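Local structure of MNMC2 (Aquifex aeolicus, 3VYW) at residues P66-T71 / G108-V113; K134-E139 / V170-A175; H192-F195 / K199-E202. The protein acts as a bacterial tRNA methyltransferase that uses S-adenosylmethionine to modify wobble uridine, working without the oxidase domain to which its relatives are usually fused. All blocks are in the same frame, centred on the assembly; numbering follows the deposited sequence.

Interaction 1: P66-T71 / G108-V113. With SAM (S-adenosylmethionine), chain E.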
loop_
_atom_site.group_PDB
_atom_site.type_symbol
_atom_site.label_atom_id
_atom_site.label_comp_id
_atom_site.label_asym_id
_atom_site.label_seq_id
_atom_site.Cartn_x
_atom_site.Cartn_y
_atom_site.Cartn_z
ATOM N N PRO A 66 -2.513 3.784 -12.009
ATOM C CA PRO A 66 -1.456 4.753 -11.815
ATOM C C PRO A 66 -0.688 4.529 -10.535
ATOM O O PRO A 66 -1.208 4.064 -9.576
ATOM C CB PRO A 66 -2.204 6.061 -11.775
ATOM C CG PRO A 66 -3.527 5.712 -11.318
ATOM C CD PRO A 66 -3.833 4.365 -11.808
ATOM N N TYR A 67 0.577 4.845 -10.553
ATOM C CA TYR A 67 1.397 4.754 -9.374
ATOM C C TYR A 67 0.864 5.737 -8.367
ATOM O O TYR A 67 0.906 5.526 -7.176
ATOM C CB TYR A 67 2.814 5.059 -9.737
ATOM C CG TYR A 67 3.541 3.898 -10.274
ATOM C CD1 TYR A 67 3.138 3.275 -11.417
ATOM C CD2 TYR A 67 4.629 3.420 -9.635
ATOM C CE1 TYR A 67 3.812 2.200 -11.905
ATOM C CE2 TYR A 67 5.304 2.362 -10.110
ATOM C CZ TYR A 67 4.894 1.752 -11.239
ATOM O OH TYR A 67 5.601 0.697 -11.670
ATOM N N HIS A 68 0.338 6.819 -8.899
ATOM C CA HIS A 68 -0.292 7.828 -8.132
ATOM C C HIS A 68 -1.519 8.345 -8.771
ATOM O O HIS A 68 -1.694 8.208 -9.953
ATOM C CB HIS A 68 0.663 8.942 -7.888
ATOM C CG HIS A 68 1.561 8.691 -6.746
ATOM N ND1 HIS A 68 2.771 8.177 -6.898
ATOM C CD2 HIS A 68 1.371 8.872 -5.401
ATOM C CE1 HIS A 68 3.334 8.039 -5.705
ATOM N NE2 HIS A 68 2.472 8.465 -4.787
ATOM N N SER A 69 -2.380 8.965 -7.987
ATOM C CA SER A 69 -3.666 9.381 -8.459
ATOM C C SER A 69 -3.559 10.605 -9.301
ATOM O O SER A 69 -3.007 11.576 -8.906
ATOM C CB SER A 69 -4.588 9.630 -7.285
ATOM O OG SER A 69 -5.334 10.802 -7.456
ATOM N N GLN A 70 -4.056 10.493 -10.509
ATOM C CA GLN A 70 -4.061 11.562 -11.462
ATOM C C GLN A 70 -4.951 12.697 -11.065
ATOM O O GLN A 70 -4.666 13.835 -11.318
ATOM C CB GLN A 70 -4.386 11.007 -12.825
ATOM C CG GLN A 70 -3.604 9.751 -13.098
ATOM C CD GLN A 70 -3.873 9.151 -14.439
ATOM O OE1 GLN A 70 -4.689 8.271 -14.564
ATOM N NE2 GLN A 70 -3.182 9.619 -15.442
ATOM N N THR A 71 -6.058 12.355 -10.452
ATOM C CA THR A 71 -7.018 13.310 -9.978
ATOM C C THR A 71 -6.547 14.226 -8.880
ATOM O O THR A 71 -6.823 15.391 -8.886
ATOM C CB THR A 71 -8.250 12.562 -9.488
ATOM O OG1 THR A 71 -8.982 12.103 -10.612
ATOM C CG2 THR A 71 -9.125 13.437 -8.696
ATOM N N GLY A 108 9.372 6.588 -6.014
ATOM C CA GLY A 108 10.037 7.224 -4.922
ATOM C C GLY A 108 9.465 8.526 -4.460
ATOM O O GLY A 108 10.104 9.227 -3.761
ATOM N N TYR A 109 8.256 8.831 -4.882
ATOM C CA TYR A 109 7.609 10.088 -4.592
ATOM C C TYR A 109 7.314 10.368 -3.149
ATOM O O TYR A 109 7.563 11.429 -2.696
ATOM C CB TYR A 109 6.300 10.154 -5.332
ATOM C CG TYR A 109 6.401 10.459 -6.783
ATOM C CD1 TYR A 109 7.605 10.518 -7.434
ATOM C CD2 TYR A 109 5.293 10.678 -7.503
ATOM C CE1 TYR A 109 7.672 10.798 -8.764
ATOM C CE2 TYR A 109 5.360 10.951 -8.824
ATOM C CZ TYR A 109 6.547 11.016 -9.445
ATOM O OH TYR A 109 6.567 11.307 -10.764
ATOM N N ASN A 110 6.764 9.413 -2.441
ATOM C CA ASN A 110 6.419 9.626 -1.077
ATOM C C ASN A 110 7.658 9.928 -0.310
ATOM O O ASN A 110 7.681 10.790 0.497
ATOM C CB ASN A 110 5.843 8.363 -0.473
ATOM C CG ASN A 110 4.394 8.143 -0.792
ATOM O OD1 ASN A 110 3.680 9.026 -1.157
ATOM N ND2 ASN A 110 3.973 6.938 -0.647
ATOM N N LEU A 111 8.696 9.169 -0.561
ATOM C CA LEU A 111 9.930 9.325 0.134
ATOM C C LEU A 111 10.582 10.648 -0.116
ATOM O O LEU A 111 11.084 11.246 0.770
ATOM C CB LEU A 111 10.868 8.198 -0.233
ATOM C CG LEU A 111 10.447 6.857 0.299
ATOM C CD1 LEU A 111 11.414 5.767 -0.050
ATOM C CD2 LEU A 111 10.222 6.889 1.784
ATOM N N ALA A 112 10.599 11.076 -1.351
ATOM C CA ALA A 112 11.129 12.347 -1.710
ATOM C C ALA A 112 10.355 13.497 -1.128
ATOM O O ALA A 112 10.922 14.430 -0.660
ATOM C CB ALA A 112 11.180 12.469 -3.205
ATOM N N VAL A 113 9.049 13.429 -1.176
ATOM C CA VAL A 113 8.244 14.461 -0.603
ATOM C C VAL A 113 8.439 14.550 0.887
ATOM O O VAL A 113 8.517 15.605 1.418
ATOM C CB VAL A 113 6.782 14.290 -0.990
ATOM C CG1 VAL A 113 5.896 15.164 -0.160
ATOM C CG2 VAL A 113 6.620 14.620 -2.440
HETATM N N SAM E . 5.055 4.419 -3.523
HETATM C CA SAM E . 5.309 4.681 -4.889
HETATM C C SAM E . 5.636 6.123 -4.927
HETATM O O SAM E . 6.095 6.668 -5.900
HETATM O OXT SAM E . 5.475 6.758 -3.927
HETATM C CB SAM E . 4.085 4.182 -5.623
HETATM C CG SAM E . 4.216 2.657 -5.722
HETATM S SD SAM E . 3.002 1.831 -6.457
HETATM C CE SAM E . 1.583 2.338 -5.840
HETATM C "C5'" SAM E . 3.084 0.210 -6.118
HETATM C "C4'" SAM E . 4.486 -0.405 -6.020
HETATM O "O4'" SAM E . 4.426 -1.599 -5.265
HETATM C "C3'" SAM E . 5.084 -0.822 -7.347
HETATM O "O3'" SAM E . 6.452 -0.483 -7.379
HETATM C "C2'" SAM E . 4.974 -2.321 -7.345
HETATM O "O2'" SAM E . 6.000 -2.893 -8.109
HETATM C "C1'" SAM E . 5.139 -2.641 -5.898
HETATM N N9 SAM E . 4.680 -3.990 -5.500
HETATM C C8 SAM E . 3.548 -4.581 -5.799
HETATM N N7 SAM E . 3.458 -5.781 -5.260
HETATM C C5 SAM E . 4.554 -5.990 -4.594
HETATM C C6 SAM E . 5.104 -7.068 -3.784
HETATM N N6 SAM E . 4.452 -8.198 -3.574
HETATM N N1 SAM E . 6.283 -6.893 -3.260
HETATM C C2 SAM E . 6.954 -5.793 -3.433
HETATM N N3 SAM E . 6.525 -4.802 -4.153
HETATM C C4 SAM E . 5.355 -4.822 -4.758
#
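Between His68 and the start of helix 109-121, SAM O, a carboxylate oxygen of S-adenosylmethionine, takes a hydrogen bond from Tyr109 N at 3.2 Å (156° at the hydrogen) and has CE1 of His68 beside it, the oxygen lying in the plane of the imidazole. The second oxygen, SAM OXT, receives a weak hydrogen bond from Asn110 N at 3.3 Å, and CE1 of His68 lies 3.1 Å from it, so the ring meets the carboxylate edge-on. CG of His68 stands anti to the carbonyl carbon (chi1 -83°), which carries the ring across to the helix. There ND1 of His68 sits 3.6 Å from CD2 of Tyr109, the two ring planes only 25° apart but slid so far that they barely overlap. On the other flank NE2 of His68 looks at OD1 of Asn110 from 3.9 Å, too far for a bond, and the amide plane stands almost upright to the imidazole. With an alanine in place of His68, Tyr109 and Asn110 would probably lose the ring that lies between them, and the carboxylate the imidazole edge beside it. Tyr109 is fixed at its far end by a hydrogen bond from OH to Lys56 O. Tyr67 extends the same wall, its CD2 lying 3.9 Å from SAM SD, while Tyr67 O is 3.5 Å from SAM CE, the methyl group. With Gly108 as N-cap and two backbone N-H groups offered to the carboxylate, the positive end of the helix dipole probably helps hold this negative group. Such binding by a glycine-rich turn between the first parallel strand, 97-103, and the following helix is characteristic of Rossmann-like, SAM-dependent methyltransferases.

Interaction 2: K134-E139 / V170-A175. With SAM (S-adenosylmethionine), chain E.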
loop_
_atom_site.group_PDB
_atom_site.type_symbol
_atom_site.label_atom_id
_atom_site.label_comp_id
_atom_site.label_asym_id
_atom_site.label_seq_id
_atom_site.Cartn_x
_atom_site.Cartn_y
_atom_site.Cartn_z
ATOM N N LYS A 134 9.356 -5.074 -5.559
ATOM C CA LYS A 134 9.532 -6.192 -6.459
ATOM C C LYS A 134 9.965 -5.906 -7.873
ATOM O O LYS A 134 10.559 -6.741 -8.492
ATOM C CB LYS A 134 8.373 -7.162 -6.408
ATOM C CG LYS A 134 7.209 -6.891 -7.322
ATOM C CD LYS A 134 6.095 -7.819 -6.940
ATOM C CE LYS A 134 5.194 -8.138 -8.087
ATOM N NZ LYS A 134 4.578 -9.440 -7.819
ATOM N N GLU A 135 9.626 -4.737 -8.382
ATOM C CA GLU A 135 9.940 -4.338 -9.732
ATOM C C GLU A 135 10.532 -2.952 -9.791
ATOM O O GLU A 135 9.877 -2.039 -10.197
ATOM C CB GLU A 135 8.689 -4.371 -10.585
ATOM C CG GLU A 135 8.874 -3.932 -12.027
ATOM C CD GLU A 135 7.606 -3.984 -12.852
ATOM O OE1 GLU A 135 7.618 -3.504 -13.970
ATOM O OE2 GLU A 135 6.599 -4.520 -12.415
ATOM N N LEU A 136 11.783 -2.811 -9.403
ATOM C CA LEU A 136 12.476 -1.549 -9.490
ATOM C C LEU A 136 12.645 -1.082 -10.917
ATOM O O LEU A 136 12.939 -1.848 -11.790
ATOM C CB LEU A 136 13.827 -1.670 -8.858
ATOM C CG LEU A 136 14.456 -0.353 -8.522
ATOM C CD1 LEU A 136 13.440 0.444 -7.774
ATOM C CD2 LEU A 136 15.656 -0.597 -7.661
ATOM N N LEU A 137 12.449 0.196 -11.140
ATOM C CA LEU A 137 12.501 0.751 -12.452
ATOM C C LEU A 137 13.859 1.334 -12.683
ATOM O O LEU A 137 14.569 1.600 -11.749
ATOM C CB LEU A 137 11.457 1.831 -12.619
ATOM C CG LEU A 137 10.000 1.440 -12.665
ATOM C CD1 LEU A 137 9.177 2.584 -13.172
ATOM C CD2 LEU A 137 9.767 0.222 -13.510
ATOM N N LYS A 138 14.198 1.527 -13.943
ATOM C CA LYS A 138 15.419 2.188 -14.350
ATOM C C LYS A 138 15.246 3.602 -14.848
ATOM O O LYS A 138 16.187 4.346 -14.903
ATOM C CB LYS A 138 16.043 1.375 -15.437
ATOM C CG LYS A 138 15.330 0.071 -15.613
ATOM C CD LYS A 138 15.966 -1.011 -14.764
ATOM C CE LYS A 138 15.958 -2.333 -15.502
ATOM N NZ LYS A 138 15.851 -2.065 -16.956
ATOM N N GLU A 139 14.052 3.957 -15.259
ATOM C CA GLU A 139 13.775 5.311 -15.651
ATOM C C GLU A 139 12.614 5.824 -14.853
ATOM O O GLU A 139 11.605 5.202 -14.800
ATOM C CB GLU A 139 13.441 5.398 -17.127
ATOM C CG GLU A 139 14.569 5.019 -18.042
ATOM C CD GLU A 139 14.270 5.311 -19.494
ATOM O OE1 GLU A 139 14.973 4.777 -20.358
ATOM O OE2 GLU A 139 13.339 6.073 -19.781
ATOM N N VAL A 170 16.306 -0.339 -0.073
ATOM C CA VAL A 170 15.151 -0.774 -0.771
ATOM C C VAL A 170 15.442 -2.201 -1.056
ATOM O O VAL A 170 16.403 -2.490 -1.676
ATOM C CB VAL A 170 15.025 -0.031 -2.077
ATOM C CG1 VAL A 170 13.838 -0.521 -2.847
ATOM C CG2 VAL A 170 14.900 1.434 -1.825
ATOM N N LEU A 171 14.631 -3.111 -0.570
ATOM C CA LEU A 171 14.899 -4.502 -0.772
ATOM C C LEU A 171 14.039 -4.997 -1.876
ATOM O O LEU A 171 12.842 -4.967 -1.804
ATOM C CB LEU A 171 14.587 -5.276 0.480
ATOM C CG LEU A 171 15.120 -4.679 1.761
ATOM C CD1 LEU A 171 14.606 -5.405 2.972
ATOM C CD2 LEU A 171 16.620 -4.640 1.762
ATOM N N LEU A 172 14.700 -5.427 -2.924
ATOM C CA LEU A 172 14.075 -5.994 -4.073
ATOM C C LEU A 172 13.579 -7.374 -3.812
ATOM O O LEU A 172 14.083 -8.056 -2.976
ATOM C CB LEU A 172 15.048 -5.986 -5.220
ATOM C CG LEU A 172 15.914 -4.759 -5.138
ATOM C CD1 LEU A 172 16.598 -4.529 -6.458
ATOM C CD2 LEU A 172 15.059 -3.577 -4.781
ATOM N N GLY A 173 12.603 -7.770 -4.603
ATOM C CA GLY A 173 11.790 -8.938 -4.395
ATOM C C GLY A 173 10.484 -8.650 -3.719
ATOM O O GLY A 173 10.212 -7.539 -3.378
ATOM N N ASP A 174 9.699 -9.688 -3.515
ATOM C CA ASP A 174 8.416 -9.657 -2.837
ATOM C C ASP A 174 8.550 -9.241 -1.411
ATOM O O ASP A 174 9.356 -9.747 -0.704
ATOM C CB ASP A 174 7.866 -11.082 -2.824
ATOM C CG ASP A 174 6.383 -11.148 -2.629
ATOM O OD1 ASP A 174 5.802 -10.293 -1.985
ATOM O OD2 ASP A 174 5.788 -12.088 -3.122
ATOM N N ALA A 175 7.713 -8.327 -0.991
ATOM C CA ALA A 175 7.755 -7.823 0.353
ATOM C C ALA A 175 7.463 -8.875 1.359
ATOM O O ALA A 175 7.975 -8.831 2.431
ATOM C CB ALA A 175 6.817 -6.661 0.510
HETATM N N SAM E . 5.055 4.419 -3.523
HETATM C CA SAM E . 5.309 4.681 -4.889
HETATM C C SAM E . 5.636 6.123 -4.927
HETATM O O SAM E . 6.095 6.668 -5.900
HETATM O OXT SAM E . 5.475 6.758 -3.927
HETATM C CB SAM E . 4.085 4.182 -5.623
HETATM C CG SAM E . 4.216 2.657 -5.722
HETATM S SD SAM E . 3.002 1.831 -6.457
HETATM C CE SAM E . 1.583 2.338 -5.840
HETATM C "C5'" SAM E . 3.084 0.210 -6.118
HETATM C "C4'" SAM E . 4.486 -0.405 -6.020
HETATM O "O4'" SAM E . 4.426 -1.599 -5.265
HETATM C "C3'" SAM E . 5.084 -0.822 -7.347
HETATM O "O3'" SAM E . 6.452 -0.483 -7.379
HETATM C "C2'" SAM E . 4.974 -2.321 -7.345
HETATM O "O2'" SAM E . 6.000 -2.893 -8.109
HETATM C "C1'" SAM E . 5.139 -2.641 -5.898
HETATM N N9 SAM E . 4.680 -3.990 -5.500
HETATM C C8 SAM E . 3.548 -4.581 -5.799
HETATM N N7 SAM E . 3.458 -5.781 -5.260
HETATM C C5 SAM E . 4.554 -5.990 -4.594
HETATM C C6 SAM E . 5.104 -7.068 -3.784
HETATM N N6 SAM E . 4.452 -8.198 -3.574
HETATM N N1 SAM E . 6.283 -6.893 -3.260
HETATM C C2 SAM E . 6.954 -5.793 -3.433
HETATM N N3 SAM E . 6.525 -4.802 -4.153
HETATM C C4 SAM E . 5.355 -4.822 -4.758
#
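Lys134 and Gly173 come together at the ends of two neighbouring parallel strands, 126-133 and 166-172, of a Rossmann-like methyltransferase sheet, and the adenine of S-adenosylmethionine fills the pocket they line. This part is closely packed. CB of Lys134 rests 3.6 Å from Gly173 O, and the extended chain then runs over one face of the purine, CD standing 3.4 Å from SAM C5. CG lies between the backbone N and the carbonyl carbon (chi1 88°), a setting that turns the methylenes onto the base. The edge of the adenine is met by the other segment: SAM N6 donates to Asp174 OD1 at 3.0 Å in a nearly straight bond (175°), and Ala175 N donates to SAM N1, also at 3.0 Å, a pairing consistent with recognition of adenine by its own donor and acceptor pattern. The other oxygen, Asp174 OD2, forms a salt bridge with Arg176. Lys134 NZ stays 5.5 Å from Asp174 OD2, so any attraction between them is probably modest. The whole contact lies near the surface, Lys134 itself being exposed; it is tight where it meets the purine and looser away from it, where Leu136 and Leu172 meet through single methyl groups, CD2 to CD2, at 4.2 Å.

Interaction 3: H192-F195 / K199-E202. With SAM (S-adenosylmethionine), chain E.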
loop_
_atom_site.group_PDB
_atom_site.type_symbol
_atom_site.label_atom_id
_atom_site.label_comp_id
_atom_site.label_asym_id
_atom_site.label_seq_id
_atom_site.Cartn_x
_atom_site.Cartn_y
_atom_site.Cartn_z
ATOM N N HIS A 192 2.064 2.846 3.394
ATOM C CA HIS A 192 1.659 1.650 2.772
ATOM C C HIS A 192 1.050 1.920 1.466
ATOM O O HIS A 192 -0.114 2.161 1.373
ATOM C CB HIS A 192 0.662 1.000 3.679
ATOM C CG HIS A 192 0.471 -0.443 3.420
ATOM N ND1 HIS A 192 0.798 -1.351 4.277
ATOM C CD2 HIS A 192 -0.031 -1.096 2.348
ATOM C CE1 HIS A 192 0.535 -2.531 3.791
ATOM N NE2 HIS A 192 0.009 -2.453 2.621
ATOM N N ASP A 193 1.836 1.832 0.425
ATOM C CA ASP A 193 1.416 2.306 -0.860
ATOM C C ASP A 193 1.569 1.278 -1.928
ATOM O O ASP A 193 2.416 1.374 -2.757
ATOM C CB ASP A 193 2.233 3.510 -1.229
ATOM C CG ASP A 193 1.598 4.325 -2.269
ATOM O OD1 ASP A 193 0.434 4.125 -2.533
ATOM O OD2 ASP A 193 2.259 5.164 -2.838
ATOM N N ALA A 194 0.728 0.277 -1.872
ATOM C CA ALA A 194 0.626 -0.713 -2.886
ATOM C C ALA A 194 -0.447 -0.307 -3.855
ATOM O O ALA A 194 -1.108 0.667 -3.666
ATOM C CB ALA A 194 0.323 -2.043 -2.275
ATOM N N PHE A 195 -0.599 -1.066 -4.906
ATOM C CA PHE A 195 -1.680 -0.886 -5.828
ATOM C C PHE A 195 -2.880 -1.412 -5.105
ATOM O O PHE A 195 -2.761 -2.024 -4.107
ATOM C CB PHE A 195 -1.442 -1.608 -7.147
ATOM C CG PHE A 195 -0.420 -0.969 -8.001
ATOM C CD1 PHE A 195 0.800 -1.528 -8.142
ATOM C CD2 PHE A 195 -0.678 0.189 -8.633
ATOM C CE1 PHE A 195 1.750 -0.941 -8.897
ATOM C CE2 PHE A 195 0.266 0.791 -9.392
ATOM C CZ PHE A 195 1.484 0.224 -9.528
ATOM N N LYS A 199 -6.537 -5.423 -6.848
ATOM C CA LYS A 199 -5.439 -5.486 -7.768
ATOM C C LYS A 199 -4.159 -6.111 -7.278
ATOM O O LYS A 199 -3.504 -6.775 -8.020
ATOM C CB LYS A 199 -5.131 -4.106 -8.274
ATOM C CG LYS A 199 -5.817 -3.775 -9.546
ATOM C CD LYS A 199 -6.949 -4.716 -9.739
ATOM C CE LYS A 199 -8.177 -3.987 -10.174
ATOM N NZ LYS A 199 -8.073 -3.676 -11.600
ATOM N N ASN A 200 -3.804 -5.837 -6.033
ATOM C CA ASN A 200 -2.529 -6.177 -5.446
ATOM C C ASN A 200 -2.726 -6.835 -4.107
ATOM O O ASN A 200 -2.290 -6.359 -3.128
ATOM C CB ASN A 200 -1.817 -4.861 -5.239
ATOM C CG ASN A 200 -0.328 -4.942 -5.313
ATOM O OD1 ASN A 200 0.315 -3.950 -5.371
ATOM N ND2 ASN A 200 0.202 -6.087 -5.299
ATOM N N PRO A 201 -3.368 -7.967 -4.083
ATOM C CA PRO A 201 -3.855 -8.560 -2.856
ATOM C C PRO A 201 -2.842 -8.980 -1.791
ATOM O O PRO A 201 -3.187 -8.914 -0.641
ATOM C CB PRO A 201 -4.706 -9.720 -3.344
ATOM C CG PRO A 201 -4.570 -9.751 -4.783
ATOM C CD PRO A 201 -4.109 -8.449 -5.233
ATOM N N GLU A 202 -1.637 -9.377 -2.166
ATOM C CA GLU A 202 -0.658 -9.929 -1.236
ATOM C C GLU A 202 -0.293 -8.939 -0.207
ATOM O O GLU A 202 0.112 -9.302 0.830
ATOM C CB GLU A 202 0.638 -10.358 -1.908
ATOM C CG GLU A 202 0.555 -10.708 -3.352
ATOM C CD GLU A 202 0.508 -9.520 -4.258
ATOM O OE1 GLU A 202 -0.549 -9.011 -4.445
ATOM O OE2 GLU A 202 1.497 -9.149 -4.834
HETATM N N SAM E . 5.055 4.419 -3.523
HETATM C CA SAM E . 5.309 4.681 -4.889
HETATM C C SAM E . 5.636 6.123 -4.927
HETATM O O SAM E . 6.095 6.668 -5.900
HETATM O OXT SAM E . 5.475 6.758 -3.927
HETATM C CB SAM E . 4.085 4.182 -5.623
HETATM C CG SAM E . 4.216 2.657 -5.722
HETATM S SD SAM E . 3.002 1.831 -6.457
HETATM C CE SAM E . 1.583 2.338 -5.840
HETATM C "C5'" SAM E . 3.084 0.210 -6.118
HETATM C "C4'" SAM E . 4.486 -0.405 -6.020
HETATM O "O4'" SAM E . 4.426 -1.599 -5.265
HETATM C "C3'" SAM E . 5.084 -0.822 -7.347
HETATM O "O3'" SAM E . 6.452 -0.483 -7.379
HETATM C "C2'" SAM E . 4.974 -2.321 -7.345
HETATM O "O2'" SAM E . 6.000 -2.893 -8.109
HETATM C "C1'" SAM E . 5.139 -2.641 -5.898
HETATM N N9 SAM E . 4.680 -3.990 -5.500
HETATM C C8 SAM E . 3.548 -4.581 -5.799
HETATM N N7 SAM E . 3.458 -5.781 -5.260
HETATM C C5 SAM E . 4.554 -5.990 -4.594
HETATM C C6 SAM E . 5.104 -7.068 -3.784
HETATM N N6 SAM E . 4.452 -8.198 -3.574
HETATM N N1 SAM E . 6.283 -6.893 -3.260
HETATM C C2 SAM E . 6.954 -5.793 -3.433
HETATM N N3 SAM E . 6.525 -4.802 -4.153
HETATM C C4 SAM E . 5.355 -4.822 -4.758
#
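Asn200 and Phe195 join the two arms of the loop that follows strand 187-192 in the Rossmann-like sheet, and together they hold the adenosyl half of S-adenosylmethionine. Asn200 can be followed outward. Its CB packs on the backbone of Phe195, 3.2 Å from the carbonyl O, and CG, anti to the backbone N (chi1 -150°), sends the amide toward the ligand. OD1 takes a hydrogen bond from Phe195 N at 3.1 Å, the N-H arriving in the carbonyl plane, at a lone pair of OD1; the same oxygen lies at the edge of the Phe195 ring and 3.6 Å from CB of Ala194. At the tip ND2 spends one N-H on SAM N7 at 3.3 Å (164°) and the other on Glu202 OE1 at 3.1 Å. With an acceptor on each hydrogen and a donor on OD1, the amide is held against flipping, and its donor side is kept toward the purine. Glu202, its chain bent at chi2, returns with its second oxygen, OE2, to SAM N6 in a weak hydrogen bond, adding an acceptor for the amino group. At the other end of the ligand Asp193 OD2 accepts a hydrogen bond from SAM N at 3.0 Å, the carboxylate probably balancing the charge of the ammonium. Between these polar grips the Phe195 ring lays one face against the ribose and sulfonium region, stacks with Tyr63 and meets Tyr67 edge-to-face. CE1 of Phe195 touches SAM C5' at 3.3 Å, and SAM SD lies 3.8 Å above the plane of the Phe195 ring, nearer its margin than its centre.

How the interactions relate
The three contacts surround one S-adenosylmethionine, each holding mainly a different part: interaction 1 the carboxylate, interaction 2 the adenine, and interaction 3 the ammonium, sulfonium and purine N7. Their centres lie about 14 to 16 Å apart, and the ligand runs between them. Interactions 1 and 3 also touch directly, through the packing of Asn110 ND2 against Asp193 OD2 at 3.3 Å and the approach of Pro66 O to Phe195 CE2, 3.6 Å. Interactions 2 and 3 converge on SAM N6, and Lys134 NZ comes within 4.3 Å of Glu202 OE2. Backbone oxygens of Tyr67 and Ala194, from interactions 1 and 3, both lie near the methyl group, SAM CE.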